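Local coordinates for spherulin-4 (Aspergillus clavatus, PDB 5C5G), which is a fungal glycoside hydrolase that binds N-acetyl-D-galactosamine and probably acts on galactosaminogalactan, the polysaccharide whose biosynthesis requires its Aspergillus fumigatus counterpart, at residues Arg84-Ala97 / Tyr129-Leu143. Residues are numbered along the deposited sequence; the frame is centred on the assembly and turned at random.
Sequences RNISEVRRDIETYA and YLRELTDVVKGTSGL
Ile-93 CA and Val-137 CA come within 7.0 Å where helices 86-97 and 129-139 run nearly parallel, their axes 10.4 Å apart at a crossing angle of -19°. Toward the C-terminal end, the type II turn from Thr-140 to Leu-143 brings Gly-142 CA to Ala-97 O in a CH···O contact of 3.3 Å, with an angle of 157° at the hydrogen. At the other end, Tyr-129 OH donates to Arg-84 O (2.7 Å), which lies at the ring edge; a chi1 of 175°, with CG anti to the backbone N, carries the ring across to it. Leu-133 CD2 is shared by Ile-86 CG1 and Val-89 CG1 (3.6 Å to the latter), while Ile-93 CD1 meets Val-136 CG1 at 4.0 Å. The extended Arg-90 lays one guanidinium face over Val-136 CG2; its NE forms a salt bridge with Glu-94 OE2 (2.9 Å), and one water joins Arg-90 NH2, Glu-94 OE2 and Thr-140 OG1. Ala-97 CB packs tightly on Thr-140 CG2 (3.4 Å). These are consecutive outer helices of the (beta/alpha) barrel: Val-89, Ile-93 and Val-137 rest on Phe-115 of strand 112-116, which links them, with Val-89 also touching strand 71-78 and Val-137 strand 148-152.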
loop_
_atom_site.group_PDB
_atom_site.type_symbol
_atom_site.label_atom_id
_atom_site.label_comp_id
_atom_site.label_asym_id
_atom_site.label_seq_id
_atom_site.Cartn_x
_atom_site.Cartn_y
_atom_site.Cartn_z
ATOM N N ARG A 84 15.985 -3.376 12.003
ATOM C CA ARG A 84 15.772 -2.146 12.735
ATOM C C ARG A 84 15.307 -2.487 14.138
ATOM O O ARG A 84 14.433 -3.345 14.325
ATOM C CB ARG A 84 14.739 -1.278 12.016
ATOM C CG ARG A 84 14.591 0.091 12.624
ATOM C CD ARG A 84 13.780 0.970 11.717
ATOM N NE ARG A 84 13.633 2.307 12.288
ATOM C CZ ARG A 84 12.502 2.996 12.378
ATOM N NH1 ARG A 84 11.362 2.508 11.938
ATOM N NH2 ARG A 84 12.507 4.204 12.925
ATOM N N ASN A 85 15.894 -1.817 15.123
ATOM C CA ASN A 85 15.534 -2.026 16.515
ATOM C C ASN A 85 14.028 -1.916 16.690
ATOM O O ASN A 85 13.418 -0.948 16.254
ATOM C CB ASN A 85 16.239 -0.986 17.386
ATOM C CG ASN A 85 16.188 -1.325 18.858
ATOM O OD1 ASN A 85 15.133 -1.643 19.406
ATOM N ND2 ASN A 85 17.343 -1.264 19.510
ATOM N N ILE A 86 13.429 -2.922 17.308
ATOM C CA ILE A 86 11.985 -2.992 17.397
ATOM C C ILE A 86 11.420 -1.830 18.222
ATOM O O ILE A 86 10.287 -1.391 17.976
ATOM C CB ILE A 86 11.527 -4.380 17.918
ATOM C CG1 ILE A 86 10.051 -4.597 17.577
ATOM C CG2 ILE A 86 11.829 -4.541 19.408
ATOM C CD1 ILE A 86 9.601 -6.050 17.677
ATOM N N SER A 87 12.192 -1.300 19.165
ATOM C CA SER A 87 11.715 -0.154 19.925
ATOM C C SER A 87 11.573 1.087 19.038
ATOM O O SER A 87 10.697 1.917 19.272
ATOM C CB SER A 87 12.628 0.141 21.118
ATOM O OG SER A 87 13.908 0.565 20.685
ATOM N N GLU A 88 12.415 1.202 18.013
ATOM C CA GLU A 88 12.341 2.333 17.093
ATOM C C GLU A 88 11.163 2.158 16.149
ATOM O O GLU A 88 10.444 3.107 15.839
ATOM C CB GLU A 88 13.650 2.474 16.316
ATOM C CG GLU A 88 14.824 2.848 17.214
ATOM C CD GLU A 88 16.169 2.739 16.524
ATOM O OE1 GLU A 88 16.207 2.747 15.275
ATOM O OE2 GLU A 88 17.188 2.643 17.239
ATOM N N VAL A 89 10.941 0.929 15.710
ATOM C CA VAL A 89 9.772 0.631 14.899
ATOM C C VAL A 89 8.507 0.958 15.703
ATOM O O VAL A 89 7.582 1.597 15.205
ATOM C CB VAL A 89 9.769 -0.837 14.456
ATOM C CG1 VAL A 89 8.516 -1.168 13.701
ATOM C CG2 VAL A 89 10.988 -1.135 13.591
ATOM N N ARG A 90 8.474 0.538 16.958
ATOM C CA ARG A 90 7.330 0.800 17.807
ATOM C C ARG A 90 7.113 2.299 18.020
ATOM O O ARG A 90 5.976 2.757 18.042
ATOM C CB ARG A 90 7.480 0.082 19.132
ATOM C CG ARG A 90 6.313 0.291 20.047
ATOM C CD ARG A 90 6.272 -0.764 21.119
ATOM N NE ARG A 90 5.007 -0.723 21.840
ATOM C CZ ARG A 90 4.504 -1.743 22.528
ATOM N NH1 ARG A 90 5.158 -2.891 22.589
ATOM N NH2 ARG A 90 3.342 -1.609 23.152
ATOM N N ARG A 91 8.187 3.068 18.188
ATOM C CA ARG A 91 8.037 4.518 18.324
ATOM C C ARG A 91 7.290 5.068 17.117
ATOM O O ARG A 91 6.386 5.899 17.250
ATOM C CB ARG A 91 9.391 5.214 18.480
ATOM C CG ARG A 91 9.299 6.737 18.504
ATOM C CD ARG A 91 9.398 7.356 17.115
ATOM N NE ARG A 91 9.220 8.800 17.180
ATOM C CZ ARG A 91 9.026 9.570 16.118
ATOM N NH1 ARG A 91 8.869 10.874 16.271
ATOM N NH2 ARG A 91 9.020 9.042 14.902
ATOM N N ASP A 92 7.631 4.607 15.928
ATOM C CA ASP A 92 6.988 5.128 14.735
ATOM C C ASP A 92 5.511 4.727 14.696
ATOM O O ASP A 92 4.641 5.538 14.366
ATOM C CB ASP A 92 7.701 4.661 13.462
ATOM C CG ASP A 92 9.032 5.339 13.245
ATOM O OD1 ASP A 92 9.333 6.352 13.913
ATOM O OD2 ASP A 92 9.800 4.849 12.386
ATOM N N ILE A 93 5.202 3.470 15.019
ATOM C CA ILE A 93 3.811 3.028 15.059
ATOM C C ILE A 93 3.019 3.906 16.019
ATOM O O ILE A 93 1.914 4.374 15.704
ATOM C CB ILE A 93 3.715 1.562 15.529
ATOM C CG1 ILE A 93 4.379 0.615 14.516
ATOM C CG2 ILE A 93 2.261 1.173 15.735
ATOM C CD1 ILE A 93 4.585 -0.799 15.056
ATOM N N GLU A 94 3.557 4.091 17.213
ATOM C CA GLU A 94 2.875 4.847 18.258
ATOM C C GLU A 94 2.719 6.316 17.897
ATOM O O GLU A 94 1.771 6.968 18.316
ATOM C CB GLU A 94 3.601 4.677 19.589
ATOM C CG GLU A 94 3.419 3.254 20.112
ATOM C CD GLU A 94 4.100 2.992 21.425
ATOM O OE1 GLU A 94 4.909 3.838 21.858
ATOM O OE2 GLU A 94 3.811 1.928 22.023
ATOM N N THR A 95 3.653 6.849 17.134
ATOM C CA THR A 95 3.576 8.239 16.693
ATOM C C THR A 95 2.363 8.406 15.785
ATOM O O THR A 95 1.529 9.281 16.003
ATOM C CB THR A 95 4.883 8.661 15.986
ATOM O OG1 THR A 95 5.982 8.561 16.909
ATOM C CG2 THR A 95 4.803 10.088 15.504
ATOM N N TYR A 96 2.234 7.563 14.766
ATOM C CA TYR A 96 1.035 7.617 13.927
ATOM C C TYR A 96 -0.227 7.432 14.758
ATOM O O TYR A 96 -1.231 8.133 14.556
ATOM C CB TYR A 96 1.054 6.527 12.864
ATOM C CG TYR A 96 1.985 6.725 11.684
ATOM C CD1 TYR A 96 1.807 7.755 10.770
ATOM C CD2 TYR A 96 3.044 5.853 11.481
ATOM C CE1 TYR A 96 2.644 7.908 9.691
ATOM C CE2 TYR A 96 3.887 5.990 10.414
ATOM C CZ TYR A 96 3.686 7.021 9.504
ATOM O OH TYR A 96 4.499 7.210 8.419
ATOM N N ALA A 97 -0.210 6.468 15.670
ATOM C CA ALA A 97 -1.403 6.172 16.438
ATOM C C ALA A 97 -1.865 7.362 17.267
ATOM O O ALA A 97 -3.055 7.532 17.480
ATOM C CB ALA A 97 -1.162 4.992 17.345
ATOM N N TYR A 129 9.398 -11.374 15.526
ATOM C CA TYR A 129 9.475 -9.924 15.395
ATOM C C TYR A 129 8.269 -9.409 14.641
ATOM O O TYR A 129 7.613 -8.462 15.091
ATOM C CB TYR A 129 10.772 -9.584 14.666
ATOM C CG TYR A 129 11.103 -8.153 14.262
ATOM C CD1 TYR A 129 10.584 -7.594 13.107
ATOM C CD2 TYR A 129 12.049 -7.423 14.964
ATOM C CE1 TYR A 129 10.948 -6.325 12.703
ATOM C CE2 TYR A 129 12.423 -6.153 14.562
ATOM C CZ TYR A 129 11.870 -5.617 13.430
ATOM O OH TYR A 129 12.256 -4.375 13.002
ATOM N N LEU A 130 7.945 -10.018 13.507
ATOM C CA LEU A 130 6.801 -9.566 12.726
ATOM C C LEU A 130 5.498 -9.783 13.472
ATOM O O LEU A 130 4.598 -8.937 13.419
ATOM C CB LEU A 130 6.753 -10.259 11.370
ATOM C CG LEU A 130 7.918 -9.916 10.429
ATOM C CD1 LEU A 130 7.854 -10.755 9.170
ATOM C CD2 LEU A 130 7.918 -8.431 10.066
ATOM N N ARG A 131 5.376 -10.895 14.188
ATOM C CA ARG A 131 4.159 -11.143 14.958
ATOM C C ARG A 131 3.992 -10.122 16.077
ATOM O O ARG A 131 2.875 -9.658 16.356
ATOM C CB ARG A 131 4.161 -12.565 15.525
ATOM C CG ARG A 131 3.827 -13.638 14.482
ATOM C CD ARG A 131 4.157 -15.067 14.970
ATOM N NE ARG A 131 3.411 -15.538 16.151
ATOM C CZ ARG A 131 2.175 -16.028 16.118
ATOM N NH1 ARG A 131 1.502 -16.061 14.976
ATOM N NH2 ARG A 131 1.599 -16.473 17.234
ATOM N N GLU A 132 5.097 -9.766 16.724
ATOM C CA GLU A 132 5.048 -8.736 17.748
ATOM C C GLU A 132 4.581 -7.410 17.156
ATOM O O GLU A 132 3.762 -6.709 17.749
ATOM C CB GLU A 132 6.407 -8.556 18.436
ATOM C CG GLU A 132 6.369 -7.478 19.507
ATOM C CD GLU A 132 7.559 -7.469 20.436
ATOM O OE1 GLU A 132 8.371 -8.415 20.401
ATOM O OE2 GLU A 132 7.666 -6.501 21.219
ATOM N N LEU A 133 5.091 -7.053 15.991
ATOM C CA LEU A 133 4.664 -5.819 15.351
ATOM C C LEU A 133 3.184 -5.820 15.045
ATOM O O LEU A 133 2.526 -4.797 15.223
ATOM C CB LEU A 133 5.466 -5.540 14.086
ATOM C CG LEU A 133 6.934 -5.192 14.326
ATOM C CD1 LEU A 133 7.594 -4.891 12.986
ATOM C CD2 LEU A 133 7.127 -4.022 15.304
ATOM N N THR A 134 2.656 -6.937 14.576
ATOM C CA THR A 134 1.226 -7.029 14.344
ATOM C C THR A 134 0.452 -6.861 15.646
ATOM O O THR A 134 -0.568 -6.161 15.680
ATOM C CB THR A 134 0.880 -8.323 13.598
ATOM O OG1 THR A 134 1.342 -8.153 12.261
ATOM C CG2 THR A 134 -0.617 -8.579 13.569
ATOM N N ASP A 135 0.918 -7.488 16.722
ATOM C CA ASP A 135 0.272 -7.305 18.019
ATOM C C ASP A 135 0.257 -5.840 18.441
ATOM O O ASP A 135 -0.726 -5.346 18.979
ATOM C CB ASP A 135 0.971 -8.152 19.095
ATOM C CG ASP A 135 0.642 -9.632 18.996
ATOM O OD1 ASP A 135 -0.296 -10.005 18.259
ATOM O OD2 ASP A 135 1.323 -10.420 19.683
ATOM N N VAL A 136 1.356 -5.145 18.203
ATOM C CA VAL A 136 1.424 -3.728 18.527
ATOM C C VAL A 136 0.414 -2.932 17.711
ATOM O O VAL A 136 -0.334 -2.110 18.254
ATOM C CB VAL A 136 2.847 -3.162 18.326
ATOM C CG1 VAL A 136 2.870 -1.646 18.533
ATOM C CG2 VAL A 136 3.819 -3.830 19.282
ATOM N N VAL A 137 0.348 -3.167 16.407
ATOM C CA VAL A 137 -0.604 -2.439 15.594
ATOM C C VAL A 137 -2.033 -2.725 16.037
ATOM O O VAL A 137 -2.847 -1.801 16.182
ATOM C CB VAL A 137 -0.439 -2.797 14.128
ATOM C CG1 VAL A 137 -1.539 -2.164 13.276
ATOM C CG2 VAL A 137 0.912 -2.332 13.648
ATOM N N LYS A 138 -2.355 -3.994 16.252
ATOM C CA LYS A 138 -3.714 -4.380 16.628
ATOM C C LYS A 138 -4.097 -3.881 18.014
ATOM O O LYS A 138 -5.284 -3.752 18.308
ATOM C CB LYS A 138 -3.873 -5.900 16.578
ATOM C CG LYS A 138 -3.653 -6.520 15.201
ATOM C CD LYS A 138 -4.710 -6.141 14.175
ATOM C CE LYS A 138 -4.473 -6.882 12.847
ATOM N NZ LYS A 138 -5.289 -6.354 11.693
ATOM N N GLY A 139 -3.116 -3.619 18.878
ATOM C CA GLY A 139 -3.394 -3.256 20.258
ATOM C C GLY A 139 -3.246 -1.788 20.610
ATOM O O GLY A 139 -3.488 -1.394 21.753
ATOM N N THR A 140 -2.859 -0.963 19.646
ATOM C CA THR A 140 -2.594 0.443 19.921
ATOM C C THR A 140 -3.769 1.322 19.516
ATOM O O THR A 140 -4.186 1.347 18.352
ATOM C CB THR A 140 -1.320 0.910 19.202
ATOM O OG1 THR A 140 -0.191 0.142 19.653
ATOM C CG2 THR A 140 -1.040 2.364 19.510
ATOM N N SER A 141 -4.302 2.052 20.495
ATOM C CA SER A 141 -5.403 2.958 20.245
ATOM C C SER A 141 -4.955 4.034 19.262
ATOM O O SER A 141 -3.848 4.563 19.373
ATOM C CB SER A 141 -5.861 3.613 21.545
ATOM O OG SER A 141 -7.042 4.359 21.323
ATOM N N GLY A 142 -5.837 4.370 18.331
ATOM C CA GLY A 142 -5.553 5.380 17.331
ATOM C C GLY A 142 -5.365 4.819 15.931
ATOM O O GLY A 142 -5.343 5.567 14.958
ATOM N N LEU A 143 -5.247 3.497 15.816
ATOM C CA LEU A 143 -5.092 2.841 14.517
ATOM C C LEU A 143 -6.354 2.091 14.103
ATOM O O LEU A 143 -6.333 1.327 13.143
ATOM C CB LEU A 143 -3.891 1.899 14.550
ATOM C CG LEU A 143 -2.571 2.584 14.863
ATOM C CD1 LEU A 143 -1.473 1.551 15.030
ATOM C CD2 LEU A 143 -2.186 3.584 13.799
HETATM O O HOH W 1 1.473 0.523 21.864
HETATM O O HOH W 2 -3.772 7.447 13.635
#